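Local atomic coordinates of phosphatidylethanolamine-binding protein (Plasmodium vivax, PDB entry 2GZQ), a protein that probably binds phosphatidylethanolamine or related phosphate-bearing ligands, as other members of the phosphatidylethanolamine-binding protein family do. Residues A[16-21]-A[190-195]; A[122-127]-A[165-170]. All coordinates share one frame; numbering follows the deposited sequence.

Both contacts reach the mixed six-stranded sheet from opposite sides of the chain's centre, their own centres lying about 24 Å apart and their nearest atoms about 9 Å. Contact 1 is the more buried: helix 15-20, near the N-terminus, leans on the aromatic side chains of strand 188-198, one place in from the edge strand 54-56. Contact 2 lies at the other border of the sheet, where the chain leaving the outermost strand 121-124 meets the loop before helix 171-174, and is partly buried. Their chemistry differs accordingly. Leucine against rings, with a bridging water, makes the first; the second centres on an arginine that donates to a backbone carbonyl.

Contact 1: A[16-21]-A[190-195]; sequences EELKRE and VGFNWC
L18 reaches both aromatic side chains of strand 188-198 with a single methyl: CD2 lies 3.7 Å from W194 CZ3 and 3.9 Å from F192 CD1. It meets both rings obliquely, and L18 and W194 point opposite ways as they pass. W194 leaves the strand toward the helix, and with CG between the backbone N and carbonyl carbon (chi1 83°) the benzo part of its indole meets L18, E17 and E21. E17 comes to the rim of this ring, where OE1 stands 3.7 Å from CH2 near the ring plane, the carboxylate tilted 56° to it; the same oxygen is hydrogen-bonded to H51. E21 lies roughly perpendicular to the indole side chain, its CG 3.8 Å from W194 CZ2. A water in the indole plane accepts from W194 NE1 at 2.8 Å and donates to E21 OE1 at 2.9 Å. In the conformer given, R20 grips E21 OE2 side-on with NE (2.8 Å) and NH2. This is helix-on-sheet packing: with axes 11.4 Å apart, helix and strand meet through side chains and one bridging water. I23 of helix 23-26 touches both rings, S141 of strand 138-148 packs on them too, and F28 meets F192 edge-to-face.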
loop_
_atom_site.group_PDB
_atom_site.type_symbol
_atom_site.label_atom_id
_atom_site.label_comp_id
_atom_site.label_asym_id
_atom_site.label_seq_id
_atom_site.Cartn_x
_atom_site.Cartn_y
_atom_site.Cartn_z
ATOM N N GLU A 16 15.114 9.490 -6.615
ATOM C CA GLU A 16 15.695 10.526 -5.788
ATOM C C GLU A 16 14.711 11.062 -4.738
ATOM O O GLU A 16 15.106 11.287 -3.595
ATOM C CB GLU A 16 16.285 11.640 -6.645
ATOM C CG GLU A 16 15.268 12.603 -7.173
ATOM C CD GLU A 16 15.161 13.839 -6.317
ATOM O OE1 GLU A 16 16.054 14.053 -5.470
ATOM O OE2 GLU A 16 14.184 14.597 -6.495
ATOM N N GLU A 17 13.444 11.230 -5.103
ATOM C CA GLU A 17 12.403 11.625 -4.164
ATOM C C GLU A 17 12.273 10.612 -3.024
ATOM O O GLU A 17 12.153 10.960 -1.838
ATOM C CB GLU A 17 11.079 11.618 -4.951
ATOM C CG GLU A 17 10.083 12.664 -4.654
ATOM C CD GLU A 17 8.862 12.541 -5.560
ATOM O OE1 GLU A 17 7.762 12.887 -5.079
ATOM O OE2 GLU A 17 8.983 12.126 -6.757
ATOM N N LEU A 18 12.235 9.349 -3.394
ATOM C CA LEU A 18 12.100 8.308 -2.397
ATOM C C LEU A 18 13.308 8.201 -1.479
ATOM O O LEU A 18 13.162 7.931 -0.277
ATOM C CB LEU A 18 11.792 6.968 -3.056
ATOM C CG LEU A 18 10.474 6.902 -3.839
ATOM C CD1 LEU A 18 10.162 5.481 -4.320
ATOM C CD2 LEU A 18 9.313 7.489 -3.098
ATOM N N LYS A 19 14.494 8.445 -2.009
ATOM C CA LYS A 19 15.683 8.486 -1.169
ATOM C C LYS A 19 15.662 9.672 -0.227
ATOM O O LYS A 19 16.007 9.544 0.942
ATOM C CB LYS A 19 16.935 8.464 -2.041
ATOM C CG LYS A 19 17.212 7.093 -2.686
ATOM C CD LYS A 19 18.515 7.030 -3.488
ATOM C CE LYS A 19 18.854 5.597 -3.947
ATOM N NZ LYS A 19 20.164 5.475 -4.679
ATOM N N ARG A 20 15.225 10.826 -0.698
ATOM C CA ARG A 20 15.185 12.008 0.150
ATOM C C ARG A 20 14.361 11.745 1.404
ATOM O O ARG A 20 14.721 12.165 2.501
ATOM C CB ARG A 20 14.562 13.145 -0.643
ATOM C CG ARG A 20 14.536 14.458 0.086
ATOM C CD ARG A 20 13.805 15.482 -0.730
ATOM N NE ARG A 20 12.378 15.222 -0.658
ATOM C CZ ARG A 20 11.531 15.293 -1.679
ATOM N NH1 ARG A 20 11.958 15.632 -2.885
ATOM N NH2 ARG A 20 10.250 15.011 -1.478
ATOM N N GLU A 21 13.220 11.067 1.204
ATOM C CA GLU A 21 12.252 10.794 2.274
ATOM C C GLU A 21 12.531 9.503 3.033
ATOM O O GLU A 21 11.797 9.153 3.968
ATOM C CB GLU A 21 10.830 10.773 1.710
ATOM C CG GLU A 21 10.481 12.067 1.013
ATOM C CD GLU A 21 10.461 13.267 1.938
ATOM O OE1 GLU A 21 10.143 13.125 3.143
ATOM O OE2 GLU A 21 10.791 14.387 1.482
ATOM N N VAL A 190 5.451 -1.841 -9.437
ATOM C CA VAL A 190 5.276 -0.935 -10.582
ATOM C C VAL A 190 4.771 0.470 -10.266
ATOM O O VAL A 190 4.844 1.334 -11.104
ATOM C CB VAL A 190 4.410 -1.559 -11.678
ATOM C CG1 VAL A 190 5.011 -2.840 -12.245
ATOM C CG2 VAL A 190 2.964 -1.806 -11.183
ATOM N N GLY A 191 4.316 0.689 -9.036
ATOM C CA GLY A 191 3.793 1.985 -8.652
ATOM C C GLY A 191 3.874 2.198 -7.169
ATOM O O GLY A 191 3.952 1.265 -6.381
ATOM N N PHE A 192 3.843 3.469 -6.786
ATOM C CA PHE A 192 3.962 3.855 -5.383
ATOM C C PHE A 192 3.353 5.229 -5.165
ATOM O O PHE A 192 3.509 6.126 -6.007
ATOM C CB PHE A 192 5.429 3.899 -4.971
ATOM C CG PHE A 192 5.623 4.113 -3.497
ATOM C CD1 PHE A 192 6.032 5.356 -2.982
ATOM C CD2 PHE A 192 5.388 3.086 -2.604
ATOM C CE1 PHE A 192 6.176 5.549 -1.624
ATOM C CE2 PHE A 192 5.526 3.292 -1.247
ATOM C CZ PHE A 192 5.920 4.527 -0.762
ATOM N N ASN A 193 2.699 5.428 -4.025
ATOM C CA ASN A 193 2.370 6.791 -3.586
ATOM C C ASN A 193 2.330 6.768 -2.085
ATOM O O ASN A 193 2.251 5.712 -1.455
ATOM C CB ASN A 193 1.026 7.247 -4.180
ATOM C CG ASN A 193 0.950 8.729 -4.411
ATOM O OD1 ASN A 193 1.621 9.535 -3.713
ATOM N ND2 ASN A 193 0.106 9.112 -5.377
ATOM N N TRP A 194 2.430 7.945 -1.471
ATOM C CA TRP A 194 2.413 8.007 -0.011
ATOM C C TRP A 194 2.014 9.398 0.417
ATOM O O TRP A 194 2.038 10.344 -0.378
ATOM C CB TRP A 194 3.794 7.612 0.595
ATOM C CG TRP A 194 4.811 8.728 0.627
ATOM C CD1 TRP A 194 5.220 9.385 1.732
ATOM C CD2 TRP A 194 5.537 9.290 -0.475
ATOM N NE1 TRP A 194 6.163 10.340 1.399
ATOM C CE2 TRP A 194 6.388 10.292 0.051
ATOM C CE3 TRP A 194 5.559 9.043 -1.844
ATOM C CZ2 TRP A 194 7.231 11.072 -0.768
ATOM C CZ3 TRP A 194 6.414 9.814 -2.663
ATOM C CH2 TRP A 194 7.225 10.817 -2.114
ATOM N N CYS A 195 1.677 9.502 1.705
ATOM C CA CYS A 195 1.440 10.783 2.356
ATOM C C CYS A 195 2.053 10.724 3.731
ATOM O O CYS A 195 2.536 9.674 4.150
ATOM C CB CYS A 195 -0.077 11.060 2.422
ATOM S SG CYS A 195 -1.023 9.902 3.428
HETATM O O HOH W 1 7.567 11.790 3.401
#

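Contact 2: A[122-127]-A[165-170]; sequences TLLPYV and HYITRV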
loop_
_atom_site.group_PDB
_atom_site.type_symbol
_atom_site.label_atom_id
_atom_site.label_comp_id
_atom_site.label_asym_id
_atom_site.label_seq_id
_atom_site.Cartn_x
_atom_site.Cartn_y
_atom_site.Cartn_z
ATOM N N THR A 122 -10.129 -9.403 -1.779
ATOM C CA THR A 122 -9.683 -8.636 -0.642
ATOM C C THR A 122 -8.988 -9.542 0.376
ATOM O O THR A 122 -9.632 -10.280 1.121
ATOM C CB THR A 122 -10.832 -7.830 -0.024
ATOM O OG1 THR A 122 -11.286 -6.871 -0.995
ATOM C CG2 THR A 122 -10.403 -7.094 1.212
ATOM N N LEU A 123 -7.673 -9.550 0.336
ATOM C CA LEU A 123 -6.890 -10.435 1.180
ATOM C C LEU A 123 -6.835 -9.917 2.618
ATOM O O LEU A 123 -6.842 -10.666 3.567
ATOM C CB LEU A 123 -5.476 -10.563 0.618
ATOM C CG LEU A 123 -5.364 -11.211 -0.751
ATOM C CD1 LEU A 123 -3.917 -11.062 -1.275
ATOM C CD2 LEU A 123 -5.764 -12.647 -0.712
ATOM N N LEU A 124 -6.817 -8.593 2.769
ATOM C CA LEU A 124 -6.942 -7.940 4.075
ATOM C C LEU A 124 -7.847 -6.721 3.905
ATOM O O LEU A 124 -7.456 -5.766 3.214
ATOM C CB LEU A 124 -5.577 -7.508 4.614
ATOM C CG LEU A 124 -4.637 -8.674 4.922
ATOM C CD1 LEU A 124 -3.221 -8.149 5.145
ATOM C CD2 LEU A 124 -5.107 -9.449 6.159
ATOM N N PRO A 125 -9.028 -6.722 4.556
ATOM C CA PRO A 125 -9.909 -5.600 4.315
ATOM C C PRO A 125 -9.359 -4.324 4.954
ATOM O O PRO A 125 -8.648 -4.363 5.965
ATOM C CB PRO A 125 -11.222 -6.027 4.972
ATOM C CG PRO A 125 -10.829 -7.012 6.025
ATOM C CD PRO A 125 -9.590 -7.685 5.524
ATOM N N TYR A 126 -9.698 -3.192 4.358
ATOM C CA TYR A 126 -9.197 -1.895 4.785
ATOM C C TYR A 126 -9.484 -1.634 6.247
ATOM O O TYR A 126 -10.652 -1.719 6.676
ATOM C CB TYR A 126 -9.853 -0.797 3.935
ATOM C CG TYR A 126 -9.325 0.572 4.260
ATOM C CD1 TYR A 126 -8.232 1.087 3.606
ATOM C CD2 TYR A 126 -9.922 1.346 5.245
ATOM C CE1 TYR A 126 -7.756 2.345 3.890
ATOM C CE2 TYR A 126 -9.434 2.609 5.567
ATOM C CZ TYR A 126 -8.329 3.094 4.899
ATOM O OH TYR A 126 -7.795 4.342 5.198
ATOM N N VAL A 127 -8.463 -1.224 6.990
ATOM C CA VAL A 127 -8.653 -0.596 8.290
ATOM C C VAL A 127 -7.817 0.660 8.286
ATOM O O VAL A 127 -6.664 0.655 7.826
ATOM C CB VAL A 127 -8.255 -1.524 9.444
ATOM C CG1 VAL A 127 -9.093 -2.788 9.433
ATOM C CG2 VAL A 127 -6.770 -1.856 9.399
ATOM N N HIS A 165 -8.877 -13.069 13.225
ATOM C CA HIS A 165 -8.281 -14.062 14.112
ATOM C C HIS A 165 -7.155 -14.824 13.445
ATOM O O HIS A 165 -6.260 -15.346 14.124
ATOM C CB HIS A 165 -9.337 -15.052 14.604
ATOM C CG HIS A 165 -8.768 -16.172 15.411
ATOM N ND1 HIS A 165 -8.362 -16.009 16.719
ATOM C CD2 HIS A 165 -8.504 -17.465 15.092
ATOM C CE1 HIS A 165 -7.883 -17.155 17.174
ATOM N NE2 HIS A 165 -7.957 -18.053 16.207
ATOM N N TYR A 166 -7.155 -14.887 12.124
ATOM C CA TYR A 166 -6.251 -15.779 11.423
ATOM C C TYR A 166 -5.037 -15.060 10.849
ATOM O O TYR A 166 -4.183 -15.702 10.251
ATOM C CB TYR A 166 -6.994 -16.563 10.334
ATOM C CG TYR A 166 -8.009 -17.536 10.918
ATOM C CD1 TYR A 166 -9.357 -17.209 10.922
ATOM C CD2 TYR A 166 -7.620 -18.734 11.478
ATOM C CE1 TYR A 166 -10.291 -18.064 11.451
ATOM C CE2 TYR A 166 -8.562 -19.608 12.008
ATOM C CZ TYR A 166 -9.888 -19.250 11.996
ATOM O OH TYR A 166 -10.840 -20.101 12.530
ATOM N N ILE A 167 -4.959 -13.747 11.025
ATOM C CA ILE A 167 -3.856 -12.944 10.547
ATOM C C ILE A 167 -3.470 -11.913 11.589
ATOM O O ILE A 167 -4.176 -11.717 12.569
ATOM C CB ILE A 167 -4.190 -12.266 9.168
ATOM C CG1 ILE A 167 -5.473 -11.442 9.209
ATOM C CG2 ILE A 167 -4.286 -13.322 8.091
ATOM C CD1 ILE A 167 -5.355 -10.086 9.851
ATOM N N THR A 168 -2.342 -11.254 11.386
ATOM C CA THR A 168 -2.006 -10.083 12.175
ATOM C C THR A 168 -1.589 -8.978 11.220
ATOM O O THR A 168 -0.969 -9.230 10.200
ATOM C CB THR A 168 -0.913 -10.327 13.217
ATOM O OG1 THR A 168 -0.696 -9.094 13.931
ATOM C CG2 THR A 168 0.367 -10.843 12.616
ATOM N N ARG A 169 -1.944 -7.737 11.524
ATOM C CA ARG A 169 -1.507 -6.638 10.678
ATOM C C ARG A 169 -0.134 -6.102 11.054
ATOM O O ARG A 169 0.475 -5.390 10.281
ATOM C CB ARG A 169 -2.584 -5.561 10.642
ATOM C CG ARG A 169 -3.843 -6.088 9.992
ATOM C CD ARG A 169 -5.062 -5.245 10.271
ATOM N NE ARG A 169 -6.232 -5.797 9.589
ATOM C CZ ARG A 169 -6.621 -5.472 8.364
ATOM N NH1 ARG A 169 -5.970 -4.556 7.649
ATOM N NH2 ARG A 169 -7.680 -6.071 7.844
ATOM N N VAL A 170 0.371 -6.478 12.219
ATOM C CA VAL A 170 1.678 -6.051 12.680
ATOM C C VAL A 170 2.751 -6.865 11.970
ATOM O O VAL A 170 2.600 -8.089 11.786
ATOM C CB VAL A 170 1.746 -6.215 14.219
ATOM C CG1 VAL A 170 3.109 -5.880 14.767
ATOM C CG2 VAL A 170 0.656 -5.358 14.888
#
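R169 and P125 supply the polar part of this contact. The guanidinium donates to the backbone oxygen of P125 with both terminal nitrogens, but unequally. NH2 makes the stronger bond, 2.7 Å to P125 O with an N-H...O angle of 139°; it arrives in the carbonyl plane on a lone pair, although the oxygen itself stands 23° out of the guanidinium plane. The bond from NH1 to P125 O is weak, at 3.2 Å. The arginine chain is extended from CG to NE, which carries the charged group across to the 122-127 segment. Further partners lie outside the two segments: E164 forms a salt bridge with NE, and the carbonyl of V100 accepts from NH1. Several acceptors thus share the group in the conformer given.

V127 covers one guanidinium face, with CG1 centred 3.8 Å above the plane. The proline ring comes at the guanidinium edge, where P125 CG lies in the plane; the two side chains are roughly perpendicular.

Purely apolar contact is left to L124 and I167, which lie alongside each other, pointing opposite ways. L124 CD2 lies 3.7 Å from I167 CG1 and 3.8 Å from I167 CD1. I167 CG1 sits between its backbone N and carbonyl carbon (chi1 55°), directing that branch at the leucine.

An arginine from a loop thus ties down the chain at the edge of the sheet by bonding its backbone carbonyl. The pairing joins the exit of edge strand 121-124, which has a classic beta bulge where L123 and L124 both face A103, to the loop leading into helix 171-174. Strand 99-107 borders both sides: L124 packs on V100 and A103, and R169 touches Y99. I167 rests on N173 of helix 171-174.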